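Local coordinates for hypothetical protein PH1109 (Pyrococcus horikoshii, PDB 2D59) that is of unknown function but has the Rossmann-like fold of the CoA-binding domain family, a parallel beta sheet flanked by helices, at residues D14-L19 and E138-E143; K88-Y93 and T111-A116; I40-L45 and E61-K66. All blocks are in the same frame, centred on the assembly; numbering follows the deposited sequence.

Contact 1 (D14-L19 and E138-E143); sequences DIREIL and ERLLGE
R16 reaches across to the backbone of L140 and supplies the polar part of this helix-helix contact. Its NE donates a nearly straight hydrogen bond (165°) to L140 O at 3.0 Å. The oxygen lies in the guanidinium plane, at the group's edge, whereas the donor stands above the carbonyl plane of L140 and so misses the lone-pair direction. NH1 adds a weak bond to the same oxygen at 3.4 Å, so two N-H groups of one arginine share a single acceptor, and the methyl L140 CD2 lies beside the guanidinium, 3.5 Å from R16 NH1. The chain leaves its helix with CG anti to the backbone N (chi1 -175°) and turns only at chi3 (-73°), which swings the guanidinium round to the carbonyl. NH2 is engaged by E13 in a salt bridge, which should help fix the rotation of the group.

Apolar contacts lie beside these bonds. I15 CG2 presses against L140 CD1 at 3.4 Å, tighter than usual for two methyl groups. The two methyls of L141 divide between R16 and L19, about one turn apart on helix 12-21: CD2 packs on R16 CG at 3.4 Å and CD1 meets L19 CB at 3.9 Å.

The contact joins helix 12-21 to the C-terminal part of helix 133-141. I15 and L19 also touch W106 on strand 104-107, which sets helix 12-21 between that strand and helix 133-141.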
loop_
_atom_site.group_PDB
_atom_site.type_symbol
_atom_site.label_atom_id
_atom_site.label_comp_id
_atom_site.label_asym_id
_atom_site.label_seq_id
_atom_site.Cartn_x
_atom_site.Cartn_y
_atom_site.Cartn_z
ATOM N N ASP A 14 1.300 7.408 -14.989
ATOM C CA ASP A 14 1.697 7.768 -13.630
ATOM C C ASP A 14 1.758 6.536 -12.744
ATOM O O ASP A 14 2.720 6.337 -12.001
ATOM C CB ASP A 14 0.706 8.755 -13.008
ATOM C CG ASP A 14 0.669 10.091 -13.728
ATOM O OD1 ASP A 14 1.745 10.602 -14.101
ATOM O OD2 ASP A 14 -0.439 10.637 -13.900
ATOM N N ILE A 15 0.720 5.708 -12.821
ATOM C CA ILE A 15 0.657 4.500 -12.002
ATOM C C ILE A 15 1.788 3.559 -12.366
ATOM O O ILE A 15 2.442 2.985 -11.492
ATOM C CB ILE A 15 -0.708 3.774 -12.158
ATOM C CG1 ILE A 15 -1.800 4.611 -11.494
ATOM C CG2 ILE A 15 -0.684 2.416 -11.475
ATOM C CD1 ILE A 15 -1.841 6.033 -11.936
ATOM N N ARG A 16 2.018 3.402 -13.662
ATOM C CA ARG A 16 3.078 2.528 -14.139
ATOM C C ARG A 16 4.430 3.001 -13.600
ATOM O O ARG A 16 5.290 2.191 -13.248
ATOM C CB ARG A 16 3.094 2.518 -15.670
ATOM C CG ARG A 16 4.083 1.548 -16.272
ATOM C CD ARG A 16 4.012 1.539 -17.794
ATOM N NE ARG A 16 2.811 0.885 -18.312
ATOM C CZ ARG A 16 1.857 1.503 -19.006
ATOM N NH1 ARG A 16 0.802 0.825 -19.442
ATOM N NH2 ARG A 16 1.953 2.803 -19.264
ATOM N N GLU A 17 4.607 4.318 -13.538
ATOM C CA GLU A 17 5.844 4.913 -13.031
ATOM C C GLU A 17 5.991 4.634 -11.533
ATOM O O GLU A 17 7.073 4.297 -11.054
ATOM C CB GLU A 17 5.841 6.425 -13.281
ATOM C CG GLU A 17 6.970 7.180 -12.597
ATOM C CD GLU A 17 8.339 6.845 -13.159
ATOM O OE1 GLU A 17 9.339 7.379 -12.634
ATOM O OE2 GLU A 17 8.421 6.054 -14.124
ATOM N N ILE A 18 4.892 4.777 -10.799
ATOM C CA ILE A 18 4.895 4.527 -9.363
ATOM C C ILE A 18 5.285 3.084 -9.073
ATOM O O ILE A 18 6.061 2.809 -8.157
ATOM C CB ILE A 18 3.503 4.796 -8.752
ATOM C CG1 ILE A 18 3.224 6.299 -8.761
ATOM C CG2 ILE A 18 3.434 4.281 -7.332
ATOM C CD1 ILE A 18 4.227 7.106 -7.956
ATOM N N LEU A 19 4.726 2.161 -9.850
ATOM C CA LEU A 19 4.999 0.738 -9.682
ATOM C C LEU A 19 6.416 0.383 -10.112
ATOM O O LEU A 19 6.969 -0.638 -9.708
ATOM C CB LEU A 19 3.999 -0.086 -10.507
ATOM C CG LEU A 19 2.537 -0.079 -10.064
ATOM C CD1 LEU A 19 1.678 -0.770 -11.117
ATOM C CD2 LEU A 19 2.405 -0.790 -8.727
ATOM N N GLU A 138 -0.619 -5.992 -13.058
ATOM C CA GLU A 138 -0.974 -6.946 -14.099
ATOM C C GLU A 138 -1.367 -6.284 -15.416
ATOM O O GLU A 138 -0.866 -6.660 -16.477
ATOM C CB GLU A 138 -2.128 -7.839 -13.632
ATOM C CG GLU A 138 -1.723 -8.932 -12.661
ATOM C CD GLU A 138 -2.909 -9.751 -12.179
ATOM O OE1 GLU A 138 -2.689 -10.816 -11.566
ATOM O OE2 GLU A 138 -4.060 -9.323 -12.406
ATOM N N ARG A 139 -2.260 -5.301 -15.352
ATOM C CA ARG A 139 -2.726 -4.648 -16.572
ATOM C C ARG A 139 -1.778 -3.617 -17.178
ATOM O O ARG A 139 -1.814 -3.379 -18.386
ATOM C CB ARG A 139 -4.099 -4.007 -16.335
ATOM C CG ARG A 139 -4.069 -2.690 -15.592
ATOM C CD ARG A 139 -5.481 -2.153 -15.349
ATOM N NE ARG A 139 -5.435 -0.812 -14.776
ATOM C CZ ARG A 139 -5.215 0.297 -15.477
ATOM N NH1 ARG A 139 -5.176 1.472 -14.866
ATOM N NH2 ARG A 139 -5.067 0.234 -16.795
ATOM N N LEU A 140 -0.922 -3.016 -16.360
ATOM C CA LEU A 140 -0.001 -2.002 -16.866
ATOM C C LEU A 140 1.400 -2.504 -17.183
ATOM O O LEU A 140 2.064 -1.969 -18.074
ATOM C CB LEU A 140 0.095 -0.841 -15.876
ATOM C CG LEU A 140 -1.206 -0.075 -15.621
ATOM C CD1 LEU A 140 -1.006 0.915 -14.481
ATOM C CD2 LEU A 140 -1.636 0.646 -16.889
ATOM N N LEU A 141 1.853 -3.527 -16.466
ATOM C CA LEU A 141 3.195 -4.059 -16.679
ATOM C C LEU A 141 3.222 -5.545 -17.031
ATOM O O LEU A 141 4.263 -6.077 -17.421
ATOM C CB LEU A 141 4.045 -3.808 -15.431
ATOM C CG LEU A 141 4.276 -2.343 -15.035
ATOM C CD1 LEU A 141 4.877 -2.260 -13.641
ATOM C CD2 LEU A 141 5.198 -1.682 -16.057
ATOM N N GLY A 142 2.079 -6.210 -16.894
ATOM C CA GLY A 142 1.999 -7.628 -17.197
ATOM C C GLY A 142 1.861 -7.927 -18.678
ATOM O O GLY A 142 1.834 -7.016 -19.505
ATOM N N GLU A 143 1.771 -9.211 -19.012
ATOM C CA GLU A 143 1.640 -9.640 -20.400
ATOM C C GLU A 143 0.185 -9.762 -20.850
ATOM O O GLU A 143 -0.739 -9.550 -20.061
ATOM C CB GLU A 143 2.359 -10.979 -20.596
ATOM C CG GLU A 143 3.859 -10.910 -20.346
ATOM C CD GLU A 143 4.523 -12.273 -20.391
ATOM O OE1 GLU A 143 4.355 -12.986 -21.402
ATOM O OE2 GLU A 143 5.218 -12.628 -19.416
#

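Contact 2 (K88-Y93 and T111-A116); sequences KLTMEY and TYNREA
M91 and A116 bring the two backbones to within 4.5 Å, CA to CA, close enough that the small side chain of A116 fits directly against the first turns of helix 87-100. Its CB lies 3.7 Å from M91 CA and 3.4 Å from T90 OG1. That hydroxyl is turned to sit between its own backbone N and carbonyl carbon (chi1 64°), and from there it bonds back to P87 O, one turn earlier. With that bond made inside its own helix, T90 OG1 also rests against carbon: N113 CB approaches it at 3.5 Å, the two side chains lying aslant. The other branch of T90 points to the loop, where CG2 comes to 3.3 Å from T111 O.

Helix 87-100 leads from strand 80-83 to strand 104-107, and helix 114-122 from there to strand 126-129, so the contact joins the beginnings of two successive beta-alpha-beta crossovers on one face of the Rossmann-like sheet. N113 stands at the N-cap of the second helix, and T111 OG1 is tied to Q108 O in the loop leading up to it.

M91 covers the outer side of the junction. CG starts out anti to the backbone N (chi1 179°), and bends at chi2 and chi3 then lay the thioether along the start of the neighbouring helix. SD passes 3.9 Å from A116 CA, and the terminal CE ends over the peptide between E115 and A116, 3.7 Å from E115 O and 4.0 Å from E115 CB.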
loop_
_atom_site.group_PDB
_atom_site.type_symbol
_atom_site.label_atom_id
_atom_site.label_comp_id
_atom_site.label_asym_id
_atom_site.label_seq_id
_atom_site.Cartn_x
_atom_site.Cartn_y
_atom_site.Cartn_z
ATOM N N LYS A 88 -11.983 4.325 8.371
ATOM C CA LYS A 88 -11.837 4.936 9.687
ATOM C C LYS A 88 -10.476 4.675 10.330
ATOM O O LYS A 88 -10.074 5.388 11.250
ATOM C CB LYS A 88 -12.944 4.432 10.618
ATOM C CG LYS A 88 -13.089 5.219 11.910
ATOM C CD LYS A 88 -13.573 6.638 11.641
ATOM C CE LYS A 88 -13.754 7.418 12.934
ATOM N NZ LYS A 88 -14.276 8.790 12.685
ATOM N N LEU A 89 -9.766 3.661 9.842
ATOM C CA LEU A 89 -8.463 3.313 10.399
ATOM C C LEU A 89 -7.274 3.799 9.575
ATOM O O LEU A 89 -6.131 3.707 10.020
ATOM C CB LEU A 89 -8.365 1.797 10.574
ATOM C CG LEU A 89 -9.442 1.144 11.443
ATOM C CD1 LEU A 89 -9.271 -0.368 11.421
ATOM C CD2 LEU A 89 -9.349 1.680 12.864
ATOM N N THR A 90 -7.534 4.320 8.381
ATOM C CA THR A 90 -6.452 4.789 7.527
ATOM C C THR A 90 -5.762 6.049 8.039
ATOM O O THR A 90 -4.582 6.264 7.766
ATOM C CB THR A 90 -6.943 5.050 6.090
ATOM O OG1 THR A 90 -7.905 6.111 6.090
ATOM C CG2 THR A 90 -7.575 3.788 5.516
ATOM N N MET A 91 -6.489 6.882 8.778
ATOM C CA MET A 91 -5.904 8.111 9.302
ATOM C C MET A 91 -4.657 7.822 10.131
ATOM O O MET A 91 -3.610 8.430 9.926
ATOM C CB MET A 91 -6.925 8.868 10.154
ATOM C CG MET A 91 -6.383 10.153 10.767
ATOM S SD MET A 91 -5.746 11.319 9.541
ATOM C CE MET A 91 -7.212 12.306 9.222
ATOM N N GLU A 92 -4.771 6.885 11.065
ATOM C CA GLU A 92 -3.643 6.533 11.916
ATOM C C GLU A 92 -2.433 6.116 11.081
ATOM O O GLU A 92 -1.312 6.544 11.345
ATOM C CB GLU A 92 -4.038 5.403 12.876
ATOM C CG GLU A 92 -4.332 4.078 12.198
ATOM C CD GLU A 92 -4.929 3.053 13.141
ATOM O OE1 GLU A 92 -4.311 2.773 14.192
ATOM O OE2 GLU A 92 -6.018 2.526 12.829
ATOM N N TYR A 93 -2.663 5.292 10.064
ATOM C CA TYR A 93 -1.579 4.827 9.212
ATOM C C TYR A 93 -1.042 5.897 8.270
ATOM O O TYR A 93 0.119 5.846 7.866
ATOM C CB TYR A 93 -2.023 3.590 8.429
ATOM C CG TYR A 93 -2.207 2.388 9.324
ATOM C CD1 TYR A 93 -3.475 1.879 9.593
ATOM C CD2 TYR A 93 -1.111 1.789 9.944
ATOM C CE1 TYR A 93 -3.648 0.802 10.462
ATOM C CE2 TYR A 93 -1.272 0.718 10.812
ATOM C CZ TYR A 93 -2.541 0.229 11.068
ATOM O OH TYR A 93 -2.705 -0.827 11.933
ATOM N N THR A 111 -11.317 1.425 1.008
ATOM C CA THR A 111 -10.523 1.854 2.158
ATOM C C THR A 111 -10.370 3.374 2.195
ATOM O O THR A 111 -9.881 3.932 3.177
ATOM C CB THR A 111 -9.094 1.266 2.120
ATOM O OG1 THR A 111 -8.340 1.915 1.088
ATOM C CG2 THR A 111 -9.131 -0.224 1.837
ATOM N N TYR A 112 -10.795 4.045 1.132
ATOM C CA TYR A 112 -10.631 5.492 1.051
ATOM C C TYR A 112 -11.394 6.348 2.062
ATOM O O TYR A 112 -12.587 6.156 2.296
ATOM C CB TYR A 112 -10.952 5.966 -0.368
ATOM C CG TYR A 112 -10.441 7.353 -0.663
ATOM C CD1 TYR A 112 -11.263 8.473 -0.517
ATOM C CD2 TYR A 112 -9.125 7.548 -1.079
ATOM C CE1 TYR A 112 -10.783 9.756 -0.783
ATOM C CE2 TYR A 112 -8.635 8.820 -1.346
ATOM C CZ TYR A 112 -9.469 9.918 -1.199
ATOM O OH TYR A 112 -8.974 11.170 -1.486
ATOM N N ASN A 113 -10.673 7.298 2.651
ATOM C CA ASN A 113 -11.217 8.247 3.621
ATOM C C ASN A 113 -10.669 9.597 3.171
ATOM O O ASN A 113 -9.454 9.773 3.087
ATOM C CB ASN A 113 -10.710 7.933 5.033
ATOM C CG ASN A 113 -11.192 8.941 6.061
ATOM O OD1 ASN A 113 -12.289 8.817 6.608
ATOM N ND2 ASN A 113 -10.382 9.957 6.316
ATOM N N ARG A 114 -11.548 10.551 2.876
ATOM C CA ARG A 114 -11.084 11.850 2.397
ATOM C C ARG A 114 -10.250 12.647 3.393
ATOM O O ARG A 114 -9.344 13.376 2.997
ATOM C CB ARG A 114 -12.260 12.707 1.914
ATOM C CG ARG A 114 -13.214 13.176 2.991
ATOM C CD ARG A 114 -14.189 14.198 2.413
ATOM N NE ARG A 114 -13.502 15.418 1.989
ATOM C CZ ARG A 114 -13.015 16.326 2.829
ATOM N NH1 ARG A 114 -12.398 17.407 2.367
ATOM N NH2 ARG A 114 -13.156 16.162 4.135
ATOM N N GLU A 115 -10.545 12.515 4.681
ATOM C CA GLU A 115 -9.790 13.247 5.692
ATOM C C GLU A 115 -8.345 12.754 5.757
ATOM O O GLU A 115 -7.408 13.552 5.796
ATOM C CB GLU A 115 -10.466 13.099 7.057
ATOM C CG GLU A 115 -11.826 13.776 7.139
ATOM C CD GLU A 115 -11.722 15.288 7.200
ATOM O OE1 GLU A 115 -11.329 15.818 8.260
ATOM O OE2 GLU A 115 -12.024 15.951 6.188
ATOM N N ALA A 116 -8.169 11.437 5.763
ATOM C CA ALA A 116 -6.837 10.842 5.813
ATOM C C ALA A 116 -6.063 11.178 4.540
ATOM O O ALA A 116 -4.868 11.472 4.583
ATOM C CB ALA A 116 -6.948 9.333 5.977
#

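Contact 3 (I40-L45 and E61-K66); sequences IVMKYL and EVLGRK
V62 meets the side of M42 as the chain enters a tight hairpin: its CG1 lies 4.0 Å from M42 SD, and V62 O is 3.5 Å from M42 CE. The methionine reaches this far because CG is anti to its backbone N (chi1 -176°) and the rest of the chain runs on extended, carrying the methyl away from helix 37-47 and into the hairpin.

L63 comes next, already in the turn. L63 and M42 lie alongside each other, pointing opposite ways, so that L63 CD1 packs at 3.8 Å on M42 CG, near the root of the methionine. The same methyl lies 3.7 Å from K43 N and also touches K43 CB. L63 and G64 are the two central residues of a type I' turn, both with positive phi, which suits glycine at G64. Backbone bonds from R65 N to V62 O at 2.8 Å and from V62 N to R65 O at 2.9 Å close the two-residue beta hairpin.

R65, on the returning strand, offers its aliphatic base: CG stands 3.6 Å from M42 CE. The guanidinium turns off to the main sheet, where NE bonds V52 O.

M42 also touches L27, V52 and P54, and thus fills the angle between helix, sheet and hairpin. No polar pair links the two segments; their mutual placement here therefore rests on the fit of methyl, methylene and thioether groups.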
loop_
_atom_site.group_PDB
_atom_site.type_symbol
_atom_site.label_atom_id
_atom_site.label_comp_id
_atom_site.label_asym_id
_atom_site.label_seq_id
_atom_site.Cartn_x
_atom_site.Cartn_y
_atom_site.Cartn_z
ATOM N N ILE A 40 -3.436 -12.011 -0.957
ATOM C CA ILE A 40 -3.361 -12.217 -2.398
ATOM C C ILE A 40 -2.409 -11.208 -3.052
ATOM O O ILE A 40 -1.518 -11.583 -3.822
ATOM C CB ILE A 40 -4.753 -12.067 -3.028
ATOM C CG1 ILE A 40 -5.681 -13.156 -2.479
ATOM C CG2 ILE A 40 -4.656 -12.155 -4.553
ATOM C CD1 ILE A 40 -7.129 -12.975 -2.864
ATOM N N VAL A 41 -2.601 -9.933 -2.734
ATOM C CA VAL A 41 -1.768 -8.875 -3.304
ATOM C C VAL A 41 -0.322 -8.951 -2.812
ATOM O O VAL A 41 0.618 -8.811 -3.596
ATOM C CB VAL A 41 -2.353 -7.481 -2.982
ATOM C CG1 VAL A 41 -1.449 -6.392 -3.539
ATOM C CG2 VAL A 41 -3.752 -7.357 -3.580
ATOM N N MET A 42 -0.124 -9.182 -1.520
ATOM C CA MET A 42 1.242 -9.269 -1.017
ATOM C C MET A 42 1.995 -10.413 -1.688
ATOM O O MET A 42 3.152 -10.266 -2.080
ATOM C CB MET A 42 1.255 -9.473 0.497
ATOM C CG MET A 42 2.660 -9.483 1.078
ATOM S SD MET A 42 2.643 -9.439 2.883
ATOM C CE MET A 42 4.362 -9.834 3.241
ATOM N N LYS A 43 1.336 -11.561 -1.818
ATOM C CA LYS A 43 1.968 -12.717 -2.437
ATOM C C LYS A 43 2.421 -12.362 -3.853
ATOM O O LYS A 43 3.537 -12.682 -4.258
ATOM C CB LYS A 43 0.986 -13.890 -2.473
ATOM C CG LYS A 43 1.566 -15.177 -3.037
ATOM C CD LYS A 43 0.540 -16.300 -2.990
ATOM C CE LYS A 43 1.078 -17.578 -3.607
ATOM N NZ LYS A 43 0.059 -18.663 -3.577
ATOM N N TYR A 44 1.546 -11.685 -4.588
ATOM C CA TYR A 44 1.837 -11.276 -5.959
ATOM C C TYR A 44 3.025 -10.316 -6.002
ATOM O O TYR A 44 3.921 -10.460 -6.839
ATOM C CB TYR A 44 0.594 -10.617 -6.571
ATOM C CG TYR A 44 0.789 -10.104 -7.981
ATOM C CD1 TYR A 44 1.348 -8.849 -8.216
ATOM C CD2 TYR A 44 0.429 -10.885 -9.081
ATOM C CE1 TYR A 44 1.547 -8.381 -9.516
ATOM C CE2 TYR A 44 0.624 -10.428 -10.381
ATOM C CZ TYR A 44 1.184 -9.179 -10.591
ATOM O OH TYR A 44 1.395 -8.734 -11.878
ATOM N N LEU A 45 3.034 -9.341 -5.098
ATOM C CA LEU A 45 4.122 -8.368 -5.056
ATOM C C LEU A 45 5.459 -9.036 -4.750
ATOM O O LEU A 45 6.475 -8.713 -5.362
ATOM C CB LEU A 45 3.826 -7.279 -4.020
ATOM C CG LEU A 45 2.622 -6.383 -4.330
ATOM C CD1 LEU A 45 2.354 -5.455 -3.160
ATOM C CD2 LEU A 45 2.893 -5.583 -5.601
ATOM N N GLU A 61 4.318 -12.429 11.698
ATOM C CA GLU A 61 4.906 -12.879 10.442
ATOM C C GLU A 61 3.833 -13.207 9.409
ATOM O O GLU A 61 2.851 -13.881 9.709
ATOM C CB GLU A 61 5.777 -14.112 10.691
ATOM C CG GLU A 61 6.466 -14.661 9.454
ATOM C CD GLU A 61 7.372 -15.836 9.774
ATOM O OE1 GLU A 61 7.994 -16.382 8.840
ATOM O OE2 GLU A 61 7.466 -16.211 10.963
ATOM N N VAL A 62 4.024 -12.720 8.186
ATOM C CA VAL A 62 3.078 -12.981 7.111
ATOM C C VAL A 62 3.864 -13.314 5.846
ATOM O O VAL A 62 4.766 -12.576 5.459
ATOM C CB VAL A 62 2.171 -11.754 6.848
ATOM C CG1 VAL A 62 1.252 -12.021 5.670
ATOM C CG2 VAL A 62 1.344 -11.446 8.096
ATOM N N LEU A 63 3.528 -14.443 5.231
ATOM C CA LEU A 63 4.183 -14.892 4.009
ATOM C C LEU A 63 5.710 -14.881 4.101
ATOM O O LEU A 63 6.397 -14.456 3.172
ATOM C CB LEU A 63 3.706 -14.035 2.828
ATOM C CG LEU A 63 2.218 -14.239 2.509
ATOM C CD1 LEU A 63 1.713 -13.173 1.539
ATOM C CD2 LEU A 63 2.029 -15.632 1.933
ATOM N N GLY A 64 6.235 -15.355 5.230
ATOM C CA GLY A 64 7.674 -15.411 5.424
ATOM C C GLY A 64 8.343 -14.076 5.688
ATOM O O GLY A 64 9.570 -13.988 5.710
ATOM N N ARG A 65 7.542 -13.037 5.900
ATOM C CA ARG A 65 8.074 -11.702 6.155
ATOM C C ARG A 65 7.741 -11.247 7.574
ATOM O O ARG A 65 6.631 -11.475 8.059
ATOM C CB ARG A 65 7.480 -10.711 5.152
ATOM C CG ARG A 65 7.765 -11.053 3.693
ATOM C CD ARG A 65 9.222 -10.804 3.332
ATOM N NE ARG A 65 9.567 -9.387 3.427
ATOM C CZ ARG A 65 10.807 -8.913 3.371
ATOM N NH1 ARG A 65 11.834 -9.740 3.220
ATOM N NH2 ARG A 65 11.021 -7.606 3.475
ATOM N N LYS A 66 8.699 -10.605 8.238
ATOM C CA LYS A 66 8.452 -10.118 9.589
ATOM C C LYS A 66 7.364 -9.053 9.511
ATOM O O LYS A 66 7.456 -8.123 8.711
ATOM C CB LYS A 66 9.717 -9.512 10.197
ATOM C CG LYS A 66 9.503 -8.977 11.606
ATOM C CD LYS A 66 10.786 -8.442 12.209
ATOM C CE LYS A 66 10.547 -7.921 13.618
ATOM N NZ LYS A 66 11.805 -7.426 14.238
#

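From the N terminus, helix 12-21 opens contact 1, whose loop closes only at the C-terminal helix 133-141 and encloses both other contacts. Within it, contact 3 runs from helix 37-47 through strand 51-55 to the hairpin 61-66. It is complete before contact 2 begins at helix 87-100, and the loop of contact 2 runs through strand 104-107 to helix 114-122; these two loops follow in series and none cross. The helices of contacts 1 and 3 neighbour each other through Y44 and E138, and contact 3 ties helix 37-47 to the hairpin beside edge strand 51-55. Contact 2 ties the helices of the other face, its centre about 25 Å from that of contact 1.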